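Local coordinates for thermospermine synthase (Medicago truncatula, PDB 6BQ4), which probably makes thermospermine from spermidine and the aminopropyl donor S-adenosyl 3-(methylsulfanyl)propylamine, releasing S-methyl-5'-thioadenosine, at residues D176-D181 with G212-Q217; N104-G109 with K127-D132; D163-L168 with C191-T196. All blocks are in the same frame, centred on the assembly; numbering follows the deposited sequence.

Interaction 1: residues D176-D181 with G212-Q217; sequences DVIVGD and GIFVTQ. With ADN (adenosine), chain C.
Phe-214 lays its ring obliquely against the Ile-178 backbone on the neighbouring parallel strand, and the route out along that side chain explains much of this contact. Its CB starts 4.2 Å from Ile-178 O, with CG swung anti to the Phe-214 N (chi1 -180°), which carries the ring toward strand 177-181. CD1 then comes to 3.2 Å from the same Ile-178 O. Further out, CE1 meets Ile-178 CG2 at 3.9 Å and also comes near Gly-180 N, while Ile-178 CB lies in the ring plane at its edge. Beyond the two strands Tyr-200, Leu-204 and Met-108 also pack on the ring. A CB on Gly-180 would come within 2.5 Å of Thr-216 OG1, a clash, so the missing side chain lets the strands draw together here. Thr-216 OG1 donates to Gln-217 O at 2.9 Å, in the carbonyl plane and on a lone pair.

Val-179 and Val-215 occupy the opposite face of the sheet, side by side and pointing the same way, with CG2 of the first 3.9 Å from CG1 of the second; Leu-91 and Ala-95 of helix 84-98 cover them. Between the strands run five backbone bonds, alternating in direction, from Ile-213 N to Asp-176 O through to Gln-217 N to Gly-180 O. The shortest is Gly-180 N to Val-215 O at 2.7 Å, nearly straight at 169°.

Asp-181, the predicted proton acceptor, closes strand 177-181, its carboxylate held by Tyr-87 and Thr-115; the backbone O of Asp-181 lies 3.7 Å from adenosine C5'. Parallel central strands that place the predicted proton acceptor and ligand-binding residues at their C-terminal ends are typical of the Rossmann-like catalytic domain of spermidine and spermine synthases.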
loop_
_atom_site.group_PDB
_atom_site.type_symbol
_atom_site.label_atom_id
_atom_site.label_comp_id
_atom_site.label_asym_id
_atom_site.label_seq_id
_atom_site.Cartn_x
_atom_site.Cartn_y
_atom_site.Cartn_z
ATOM N N ASP A 176 -33.519 29.118 18.744
ATOM C CA ASP A 176 -33.181 28.531 20.040
ATOM C C ASP A 176 -31.821 27.874 20.017
ATOM O O ASP A 176 -31.109 27.958 21.023
ATOM C CB ASP A 176 -34.234 27.480 20.459
ATOM C CG ASP A 176 -35.598 28.093 20.722
ATOM O OD1 ASP A 176 -35.667 29.174 21.387
ATOM O OD2 ASP A 176 -36.575 27.510 20.261
ATOM N N VAL A 177 -31.492 27.183 18.901
ATOM C CA VAL A 177 -30.204 26.504 18.741
ATOM C C VAL A 177 -29.671 26.784 17.373
ATOM O O VAL A 177 -30.374 26.687 16.377
ATOM C CB VAL A 177 -30.260 24.976 18.999
ATOM C CG1 VAL A 177 -28.893 24.325 18.805
ATOM C CG2 VAL A 177 -30.753 24.695 20.415
ATOM N N ILE A 178 -28.415 27.168 17.320
ATOM C CA ILE A 178 -27.687 27.235 16.049
ATOM C C ILE A 178 -26.552 26.225 16.056
ATOM O O ILE A 178 -25.820 26.126 17.042
ATOM C CB ILE A 178 -27.182 28.666 15.749
ATOM C CG1 ILE A 178 -28.395 29.561 15.630
ATOM C CG2 ILE A 178 -26.323 28.649 14.480
ATOM C CD1 ILE A 178 -28.062 31.037 15.463
ATOM N N VAL A 179 -26.440 25.470 14.951
ATOM C CA VAL A 179 -25.504 24.346 14.830
ATOM C C VAL A 179 -24.507 24.597 13.703
ATOM O O VAL A 179 -24.900 24.791 12.534
ATOM C CB VAL A 179 -26.265 22.997 14.561
ATOM C CG1 VAL A 179 -25.281 21.834 14.421
ATOM C CG2 VAL A 179 -27.297 22.730 15.648
ATOM N N GLY A 180 -23.226 24.661 14.049
ATOM C CA GLY A 180 -22.129 24.664 13.072
ATOM C C GLY A 180 -21.684 23.261 12.608
ATOM O O GLY A 180 -21.039 22.523 13.373
ATOM N N ASP A 181 -22.020 22.910 11.356
ATOM C CA ASP A 181 -21.639 21.635 10.728
ATOM C C ASP A 181 -20.779 21.945 9.507
ATOM O O ASP A 181 -20.973 21.422 8.432
ATOM C CB ASP A 181 -22.902 20.855 10.396
ATOM C CG ASP A 181 -22.675 19.390 10.113
ATOM O OD1 ASP A 181 -21.550 18.878 10.400
ATOM O OD2 ASP A 181 -23.660 18.729 9.636
ATOM N N GLY A 212 -30.725 30.974 24.251
ATOM C CA GLY A 212 -30.284 30.212 23.085
ATOM C C GLY A 212 -28.901 29.591 23.262
ATOM O O GLY A 212 -28.062 30.087 24.030
ATOM N N ILE A 213 -28.684 28.484 22.548
ATOM C CA ILE A 213 -27.422 27.700 22.605
ATOM C C ILE A 213 -26.869 27.566 21.166
ATOM O O ILE A 213 -27.597 27.290 20.174
ATOM C CB ILE A 213 -27.638 26.313 23.288
ATOM C CG1 ILE A 213 -28.230 26.521 24.731
ATOM C CG2 ILE A 213 -26.340 25.470 23.281
ATOM C CD1 ILE A 213 -28.710 25.247 25.445
ATOM N N PHE A 214 -25.577 27.851 21.062
ATOM C CA PHE A 214 -24.784 27.551 19.883
ATOM C C PHE A 214 -23.962 26.296 20.141
ATOM O O PHE A 214 -23.348 26.172 21.221
ATOM C CB PHE A 214 -23.799 28.694 19.611
ATOM C CG PHE A 214 -22.932 28.474 18.389
ATOM C CD1 PHE A 214 -23.510 28.286 17.133
ATOM C CD2 PHE A 214 -21.554 28.529 18.471
ATOM C CE1 PHE A 214 -22.732 28.144 15.996
ATOM C CE2 PHE A 214 -20.760 28.383 17.334
ATOM C CZ PHE A 214 -21.362 28.185 16.087
ATOM N N VAL A 215 -23.829 25.457 19.124
ATOM C CA VAL A 215 -22.834 24.360 19.146
ATOM C C VAL A 215 -22.165 24.335 17.823
ATOM O O VAL A 215 -22.809 24.520 16.761
ATOM C CB VAL A 215 -23.441 22.956 19.453
ATOM C CG1 VAL A 215 -24.592 22.612 18.508
ATOM C CG2 VAL A 215 -22.378 21.860 19.387
ATOM N N THR A 216 -20.855 24.107 17.840
ATOM C CA THR A 216 -20.161 23.900 16.564
ATOM C C THR A 216 -19.255 22.728 16.670
ATOM O O THR A 216 -18.640 22.530 17.730
ATOM C CB THR A 216 -19.393 25.174 16.084
ATOM O OG1 THR A 216 -18.730 24.911 14.825
ATOM C CG2 THR A 216 -18.373 25.614 17.091
ATOM N N GLN A 217 -19.105 22.010 15.562
ATOM C CA GLN A 217 -17.955 21.076 15.380
ATOM C C GLN A 217 -16.643 21.870 15.545
ATOM O O GLN A 217 -16.586 23.029 15.226
ATOM C CB GLN A 217 -18.014 20.336 14.003
ATOM C CG GLN A 217 -17.422 21.056 12.780
ATOM C CD GLN A 217 -15.897 20.864 12.696
ATOM O OE1 GLN A 217 -15.398 19.823 13.092
ATOM N NE2 GLN A 217 -15.163 21.860 12.153
HETATM O "O5'" ADN C . -18.011 21.239 4.652
HETATM C "C5'" ADN C . -19.174 20.781 5.285
HETATM C "C4'" ADN C . -20.356 21.443 4.630
HETATM O "O4'" ADN C . -20.300 22.835 4.796
HETATM C "C3'" ADN C . -20.350 21.210 3.149
HETATM O "O3'" ADN C . -21.581 20.605 2.849
HETATM C "C2'" ADN C . -20.223 22.593 2.573
HETATM O "O2'" ADN C . -20.981 22.723 1.414
HETATM C "C1'" ADN C . -20.782 23.460 3.654
HETATM N N9 ADN C . -20.274 24.830 3.654
HETATM C C8 ADN C . -19.055 25.259 3.413
HETATM N N7 ADN C . -18.968 26.581 3.514
HETATM C C5 ADN C . -20.162 27.007 3.853
HETATM C C6 ADN C . -20.802 28.283 4.117
HETATM N N6 ADN C . -20.096 29.402 4.068
HETATM N N1 ADN C . -22.097 28.298 4.416
HETATM C C2 ADN C . -22.814 27.198 4.477
HETATM N N3 ADN C . -22.304 26.003 4.253
HETATM C C4 ADN C . -21.020 25.852 3.938
#

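Interaction 2: residues N104-G109 with K127-D132; sequences NVFIMG and KVVMCD. With ADN (adenosine), chain C.
Cys-131 and Gly-109 meet at the end of two parallel strands, where Gly-109 N reaches Cys-131 O at 2.9 Å from well above the carbonyl plane, 48° out of it. In the four preceding bonds the donors lie nearer the carbonyl planes or axes: Val-105 N to Lys-127 O, Val-129 N to Val-105 O, Ile-107 N to Val-129 O at 2.7 Å, and Cys-131 N to Ile-107 O. The other edge of strand 104-107 is satisfied too, since Phe-106 and Met-108 pair with strand 175-181.

Polar side chains find partners at both ends. Asn-104 accepts from Asp-176 N and donates to Lys-174 O, while Lys-127 NZ makes a salt bridge with Glu-173. With CG anti to the backbone N (chi1 -157°), Asp-132 carries its carboxylate to the ribose and takes both hydroxyls of adenosine, O2' on OD1 at 2.5 Å and O3' on OD2 at 2.7 Å; Asp-134 N and Gly-111 N give each oxygen a second donor and fix the carboxylate's rotation. Gly-109 has backbone angles that call for glycine, and a CB there would crowd adenosine O4' as well.

Between these polar ends, Phe-106 CZ touches Cys-131 CB at 3.4 Å, with SG oblique to the ring, and Phe-106 CD2 meets Val-129 CG1. On the other face Ile-107 CD1 lies against Val-128 CG1 at 3.8 Å. This is the first beta-alpha-beta unit of the Rossmann-like fold, with an acidic residue near the C-terminal end of the second strand gripping the ribose.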
loop_
_atom_site.group_PDB
_atom_site.type_symbol
_atom_site.label_atom_id
_atom_site.label_comp_id
_atom_site.label_asym_id
_atom_site.label_seq_id
_atom_site.Cartn_x
_atom_site.Cartn_y
_atom_site.Cartn_z
ATOM N N ASN A 104 -36.952 25.895 17.294
ATOM C CA ASN A 104 -36.387 26.167 15.978
ATOM C C ASN A 104 -34.833 26.163 15.985
ATOM O O ASN A 104 -34.177 26.615 16.958
ATOM C CB ASN A 104 -37.019 27.364 15.309
ATOM C CG ASN A 104 -36.623 28.641 15.922
ATOM O OD1 ASN A 104 -36.233 28.656 17.098
ATOM N ND2 ASN A 104 -36.776 29.769 15.154
ATOM N N VAL A 105 -34.249 25.588 14.930
ATOM C CA VAL A 105 -32.804 25.383 14.862
ATOM C C VAL A 105 -32.292 25.631 13.450
ATOM O O VAL A 105 -32.868 25.118 12.459
ATOM C CB VAL A 105 -32.408 23.949 15.282
ATOM C CG1 VAL A 105 -33.157 22.930 14.451
ATOM C CG2 VAL A 105 -30.909 23.721 15.129
ATOM N N PHE A 106 -31.184 26.359 13.377
ATOM C CA PHE A 106 -30.552 26.686 12.137
ATOM C C PHE A 106 -29.229 25.921 12.041
ATOM O O PHE A 106 -28.387 26.008 12.978
ATOM C CB PHE A 106 -30.278 28.189 12.125
ATOM C CG PHE A 106 -29.723 28.713 10.821
ATOM C CD1 PHE A 106 -28.354 28.693 10.556
ATOM C CD2 PHE A 106 -30.560 29.323 9.889
ATOM C CE1 PHE A 106 -27.843 29.223 9.383
ATOM C CE2 PHE A 106 -30.059 29.878 8.707
ATOM C CZ PHE A 106 -28.700 29.843 8.454
ATOM N N ILE A 107 -29.023 25.244 10.909
ATOM C CA ILE A 107 -27.786 24.491 10.649
ATOM C C ILE A 107 -26.958 25.292 9.682
ATOM O O ILE A 107 -27.381 25.518 8.563
ATOM C CB ILE A 107 -28.006 23.105 10.020
ATOM C CG1 ILE A 107 -28.989 22.294 10.817
ATOM C CG2 ILE A 107 -26.678 22.333 9.989
ATOM C CD1 ILE A 107 -29.363 20.989 10.141
ATOM N N MET A 108 -25.741 25.644 10.078
ATOM C CA MET A 108 -24.744 26.140 9.132
ATOM C C MET A 108 -24.013 24.940 8.482
ATOM O O MET A 108 -23.185 24.227 9.125
ATOM C CB MET A 108 -23.716 27.047 9.827
ATOM C CG MET A 108 -24.313 28.159 10.684
ATOM S SD MET A 108 -23.039 29.301 11.268
ATOM C CE MET A 108 -22.006 28.292 12.273
ATOM N N GLY A 109 -24.297 24.713 7.193
ATOM C CA GLY A 109 -23.693 23.634 6.465
ATOM C C GLY A 109 -24.698 22.492 6.542
ATOM O O GLY A 109 -25.933 22.690 6.392
ATOM N N LYS A 127 -39.155 23.546 13.650
ATOM C CA LYS A 127 -38.531 24.002 12.435
ATOM C C LYS A 127 -37.000 23.785 12.464
ATOM O O LYS A 127 -36.334 24.118 13.458
ATOM C CB LYS A 127 -38.833 25.471 12.207
ATOM C CG LYS A 127 -38.276 25.973 10.883
ATOM C CD LYS A 127 -39.157 27.003 10.167
ATOM C CE LYS A 127 -38.299 28.043 9.449
ATOM N NZ LYS A 127 -37.472 28.850 10.428
ATOM N N VAL A 128 -36.487 23.207 11.364
ATOM C CA VAL A 128 -35.060 23.082 11.061
ATOM C C VAL A 128 -34.748 23.744 9.701
ATOM O O VAL A 128 -35.236 23.285 8.633
ATOM C CB VAL A 128 -34.594 21.598 11.039
ATOM C CG1 VAL A 128 -33.081 21.504 10.800
ATOM C CG2 VAL A 128 -34.997 20.841 12.321
ATOM N N VAL A 129 -33.902 24.777 9.728
ATOM C CA VAL A 129 -33.301 25.323 8.519
ATOM C C VAL A 129 -31.910 24.748 8.312
ATOM O O VAL A 129 -31.093 24.828 9.237
ATOM C CB VAL A 129 -33.165 26.844 8.608
ATOM C CG1 VAL A 129 -32.512 27.431 7.353
ATOM C CG2 VAL A 129 -34.543 27.467 8.842
ATOM N N MET A 130 -31.655 24.135 7.143
ATOM C CA MET A 130 -30.304 23.693 6.716
ATOM C C MET A 130 -29.808 24.670 5.678
ATOM O O MET A 130 -30.373 24.744 4.548
ATOM C CB MET A 130 -30.337 22.295 6.098
ATOM C CG MET A 130 -29.037 21.745 5.458
ATOM S SD MET A 130 -29.450 20.447 4.250
ATOM C CE MET A 130 -30.369 19.354 5.311
ATOM N N CYS A 131 -28.781 25.418 6.041
ATOM C CA CYS A 131 -28.208 26.425 5.134
ATOM C C CYS A 131 -26.832 26.049 4.657
ATOM O O CYS A 131 -25.839 26.321 5.358
ATOM C CB CYS A 131 -28.145 27.789 5.791
ATOM S SG CYS A 131 -27.484 29.069 4.689
ATOM N N ASP A 132 -26.780 25.363 3.506
ATOM C CA ASP A 132 -25.519 24.856 2.902
ATOM C C ASP A 132 -25.257 25.605 1.611
ATOM O O ASP A 132 -26.160 25.761 0.794
ATOM C CB ASP A 132 -25.610 23.351 2.606
ATOM C CG ASP A 132 -24.231 22.688 2.525
ATOM O OD1 ASP A 132 -23.471 23.020 1.584
ATOM O OD2 ASP A 132 -23.907 21.866 3.418
HETATM O "O5'" ADN C . -18.011 21.239 4.652
HETATM C "C5'" ADN C . -19.174 20.781 5.285
HETATM C "C4'" ADN C . -20.356 21.443 4.630
HETATM O "O4'" ADN C . -20.300 22.835 4.796
HETATM C "C3'" ADN C . -20.350 21.210 3.149
HETATM O "O3'" ADN C . -21.581 20.605 2.849
HETATM C "C2'" ADN C . -20.223 22.593 2.573
HETATM O "O2'" ADN C . -20.981 22.723 1.414
HETATM C "C1'" ADN C . -20.782 23.460 3.654
HETATM N N9 ADN C . -20.274 24.830 3.654
HETATM C C8 ADN C . -19.055 25.259 3.413
HETATM N N7 ADN C . -18.968 26.581 3.514
HETATM C C5 ADN C . -20.162 27.007 3.853
HETATM C C6 ADN C . -20.802 28.283 4.117
HETATM N N6 ADN C . -20.096 29.402 4.068
HETATM N N1 ADN C . -22.097 28.298 4.416
HETATM C C2 ADN C . -22.814 27.198 4.477
HETATM N N3 ADN C . -22.304 26.003 4.253
HETATM C C4 ADN C . -21.020 25.852 3.938
#

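Interaction 3: residues D163-L168 with C191-T196; sequences DAKAEL and CYKLYT. With ADN (adenosine), chain C.
Asp-163 OD1 is gripped twice: adenosine N6 donates to it at 2.8 Å, nearly straight at 168°, and Lys-165 N donates to it at 3.1 Å, the N-cap bond, from above the carboxylate plane (68° out). With CG anti to its own N (chi1 165°), the N-cap carboxylate reaches across to the other segment, where Asp-163 OD2 forms a salt bridge with Lys-193 NZ at 3.4 Å. Replacing Asp-163 with an alanine would probably leave the adenine amine and Lys-165 N without this acceptor and Lys-193 without its counter-charge.

Ala-164 N completes the reading of the base, donating to adenosine N1 at 3.0 Å; bonds to both N6 and N1 are a pattern consistent with recognition of adenine. Leu-194 forks over this site. Its CD1 sits above the amino end of the base, 3.4 Å from adenosine N6, while CD2 presses on Lys-165 CB at 3.5 Å. Cys-191 SG comes obliquely from above the N7/C8 edge of the purine, on the same face as Leu-194 CD1. Farther out, the Lys-165 chain crosses that of Lys-193 at about a right angle, CE near the latter's CB.

Helix 164-170 follows strand 157-161, with Ala-164 and Glu-167 resting on Cys-131 of strand 127-132. Across from it, the loop 191-196 runs into helix 197-204, whose first turn Thr-196 caps and whose Phe-199 touches both Lys-165 and Leu-194.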
loop_
_atom_site.group_PDB
_atom_site.type_symbol
_atom_site.label_atom_id
_atom_site.label_comp_id
_atom_site.label_asym_id
_atom_site.label_seq_id
_atom_site.Cartn_x
_atom_site.Cartn_y
_atom_site.Cartn_z
ATOM N N ASP A 163 -24.386 30.896 1.458
ATOM C CA ASP A 163 -23.408 31.069 2.503
ATOM C C ASP A 163 -24.177 31.393 3.817
ATOM O O ASP A 163 -25.029 32.295 3.850
ATOM C CB ASP A 163 -22.450 32.188 2.119
ATOM C CG ASP A 163 -21.632 32.692 3.277
ATOM O OD1 ASP A 163 -21.378 31.932 4.225
ATOM O OD2 ASP A 163 -21.240 33.862 3.247
ATOM N N ALA A 164 -23.871 30.651 4.893
ATOM C CA ALA A 164 -24.632 30.791 6.161
ATOM C C ALA A 164 -24.408 32.146 6.797
ATOM O O ALA A 164 -25.276 32.621 7.524
ATOM C CB ALA A 164 -24.293 29.701 7.152
ATOM N N LYS A 165 -23.250 32.760 6.552
ATOM C CA LYS A 165 -22.947 34.084 7.121
ATOM C C LYS A 165 -23.913 35.111 6.510
ATOM O O LYS A 165 -24.572 35.854 7.221
ATOM C CB LYS A 165 -21.479 34.505 6.877
ATOM C CG LYS A 165 -21.178 35.991 7.230
ATOM C CD LYS A 165 -19.884 36.200 8.042
ATOM C CE LYS A 165 -18.768 36.924 7.289
ATOM N NZ LYS A 165 -19.103 38.334 6.961
ATOM N N ALA A 166 -23.997 35.087 5.190
ATOM C CA ALA A 166 -24.907 35.974 4.433
ATOM C C ALA A 166 -26.358 35.714 4.809
ATOM O O ALA A 166 -27.096 36.634 5.010
ATOM C CB ALA A 166 -24.694 35.769 2.948
ATOM N N GLU A 167 -26.754 34.440 4.903
ATOM C CA GLU A 167 -28.109 34.079 5.254
ATOM C C GLU A 167 -28.512 34.591 6.645
ATOM O O GLU A 167 -29.589 35.192 6.804
ATOM C CB GLU A 167 -28.299 32.558 5.183
ATOM C CG GLU A 167 -29.703 32.108 5.471
ATOM C CD GLU A 167 -30.719 32.573 4.408
ATOM O OE1 GLU A 167 -30.302 33.038 3.341
ATOM O OE2 GLU A 167 -31.914 32.367 4.603
ATOM N N LEU A 168 -27.656 34.345 7.645
ATOM C CA LEU A 168 -27.891 34.842 9.010
ATOM C C LEU A 168 -27.961 36.368 9.072
ATOM O O LEU A 168 -28.838 36.894 9.766
ATOM C CB LEU A 168 -26.839 34.336 10.004
ATOM C CG LEU A 168 -27.079 32.884 10.453
ATOM C CD1 LEU A 168 -25.918 32.404 11.312
ATOM C CD2 LEU A 168 -28.404 32.681 11.202
ATOM N N CYS A 191 -14.878 28.528 4.911
ATOM C CA CYS A 191 -15.422 28.357 6.261
ATOM C C CYS A 191 -14.800 29.253 7.310
ATOM O O CYS A 191 -15.433 29.490 8.342
ATOM C CB CYS A 191 -15.304 26.888 6.701
ATOM S SG CYS A 191 -16.401 25.847 5.738
ATOM N N TYR A 192 -13.579 29.736 7.084
ATOM C CA TYR A 192 -12.879 30.506 8.105
ATOM C C TYR A 192 -13.751 31.589 8.782
ATOM O O TYR A 192 -13.796 31.712 10.017
ATOM C CB TYR A 192 -11.621 31.158 7.511
ATOM C CG TYR A 192 -10.832 31.888 8.563
ATOM C CD1 TYR A 192 -9.975 31.200 9.413
ATOM C CD2 TYR A 192 -10.984 33.265 8.757
ATOM C CE1 TYR A 192 -9.264 31.851 10.407
ATOM C CE2 TYR A 192 -10.281 33.928 9.756
ATOM C CZ TYR A 192 -9.412 33.220 10.573
ATOM O OH TYR A 192 -8.702 33.860 11.573
ATOM N N LYS A 193 -14.460 32.367 7.963
ATOM C CA LYS A 193 -15.189 33.531 8.468
ATOM C C LYS A 193 -16.275 33.114 9.478
ATOM O O LYS A 193 -16.671 33.893 10.318
ATOM C CB LYS A 193 -15.859 34.328 7.328
ATOM C CG LYS A 193 -15.012 34.706 6.096
ATOM C CD LYS A 193 -15.911 34.915 4.855
ATOM C CE LYS A 193 -16.476 33.600 4.304
ATOM N NZ LYS A 193 -17.941 33.672 4.051
ATOM N N LEU A 194 -16.754 31.878 9.385
ATOM C CA LEU A 194 -17.774 31.356 10.298
ATOM C C LEU A 194 -17.238 30.840 11.669
ATOM O O LEU A 194 -17.991 30.226 12.461
ATOM C CB LEU A 194 -18.601 30.310 9.543
ATOM C CG LEU A 194 -19.347 30.915 8.343
ATOM C CD1 LEU A 194 -19.972 29.874 7.447
ATOM C CD2 LEU A 194 -20.465 31.774 8.853
ATOM N N TYR A 195 -15.972 31.131 11.960
ATOM C CA TYR A 195 -15.362 30.852 13.258
ATOM C C TYR A 195 -14.708 32.079 13.931
ATOM O O TYR A 195 -14.052 31.933 14.964
ATOM C CB TYR A 195 -14.324 29.749 13.116
ATOM C CG TYR A 195 -14.873 28.399 12.698
ATOM C CD1 TYR A 195 -15.017 28.082 11.339
ATOM C CD2 TYR A 195 -15.182 27.424 13.636
ATOM C CE1 TYR A 195 -15.474 26.855 10.928
ATOM C CE2 TYR A 195 -15.679 26.186 13.236
ATOM C CZ TYR A 195 -15.817 25.907 11.890
ATOM O OH TYR A 195 -16.263 24.688 11.489
ATOM N N THR A 196 -14.920 33.288 13.389
ATOM C CA THR A 196 -14.271 34.506 13.936
ATOM C C THR A 196 -15.080 35.103 15.084
ATOM O O THR A 196 -16.300 34.901 15.198
ATOM C CB THR A 196 -13.992 35.581 12.851
ATOM O OG1 THR A 196 -15.219 35.966 12.255
ATOM C CG2 THR A 196 -13.071 35.017 11.768
HETATM O "O5'" ADN C . -18.011 21.239 4.652
HETATM C "C5'" ADN C . -19.174 20.781 5.285
HETATM C "C4'" ADN C . -20.356 21.443 4.630
HETATM O "O4'" ADN C . -20.300 22.835 4.796
HETATM C "C3'" ADN C . -20.350 21.210 3.149
HETATM O "O3'" ADN C . -21.581 20.605 2.849
HETATM C "C2'" ADN C . -20.223 22.593 2.573
HETATM O "O2'" ADN C . -20.981 22.723 1.414
HETATM C "C1'" ADN C . -20.782 23.460 3.654
HETATM N N9 ADN C . -20.274 24.830 3.654
HETATM C C8 ADN C . -19.055 25.259 3.413
HETATM N N7 ADN C . -18.968 26.581 3.514
HETATM C C5 ADN C . -20.162 27.007 3.853
HETATM C C6 ADN C . -20.802 28.283 4.117
HETATM N N6 ADN C . -20.096 29.402 4.068
HETATM N N1 ADN C . -22.097 28.298 4.416
HETATM C C2 ADN C . -22.814 27.198 4.477
HETATM N N3 ADN C . -22.304 26.003 4.253
HETATM C C4 ADN C . -21.020 25.852 3.938
#

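How the interactions relate
From the N terminus, interaction 2 comes first, closing the loop through helix 114-119 that joins strands 104-107 and 127-132; it is complete before the other two open. Those two cross. Residues 163-168 come first, then 176-181, then 191-196, which closes interaction 3, and last 212-217, which closes interaction 1. Interactions 1 and 2 share one sheet, because strand 175-181 pairs with strand 104-107, giving four adjacent strands in the order 127-132, 104-107, 175-181, 212-220. Interaction 3 sits over the C-terminal ends of these strands, reaching interaction 2 through Ala-164 and Cys-131 and interaction 1 through Tyr-195 and Gln-217. All three border the bound adenosine.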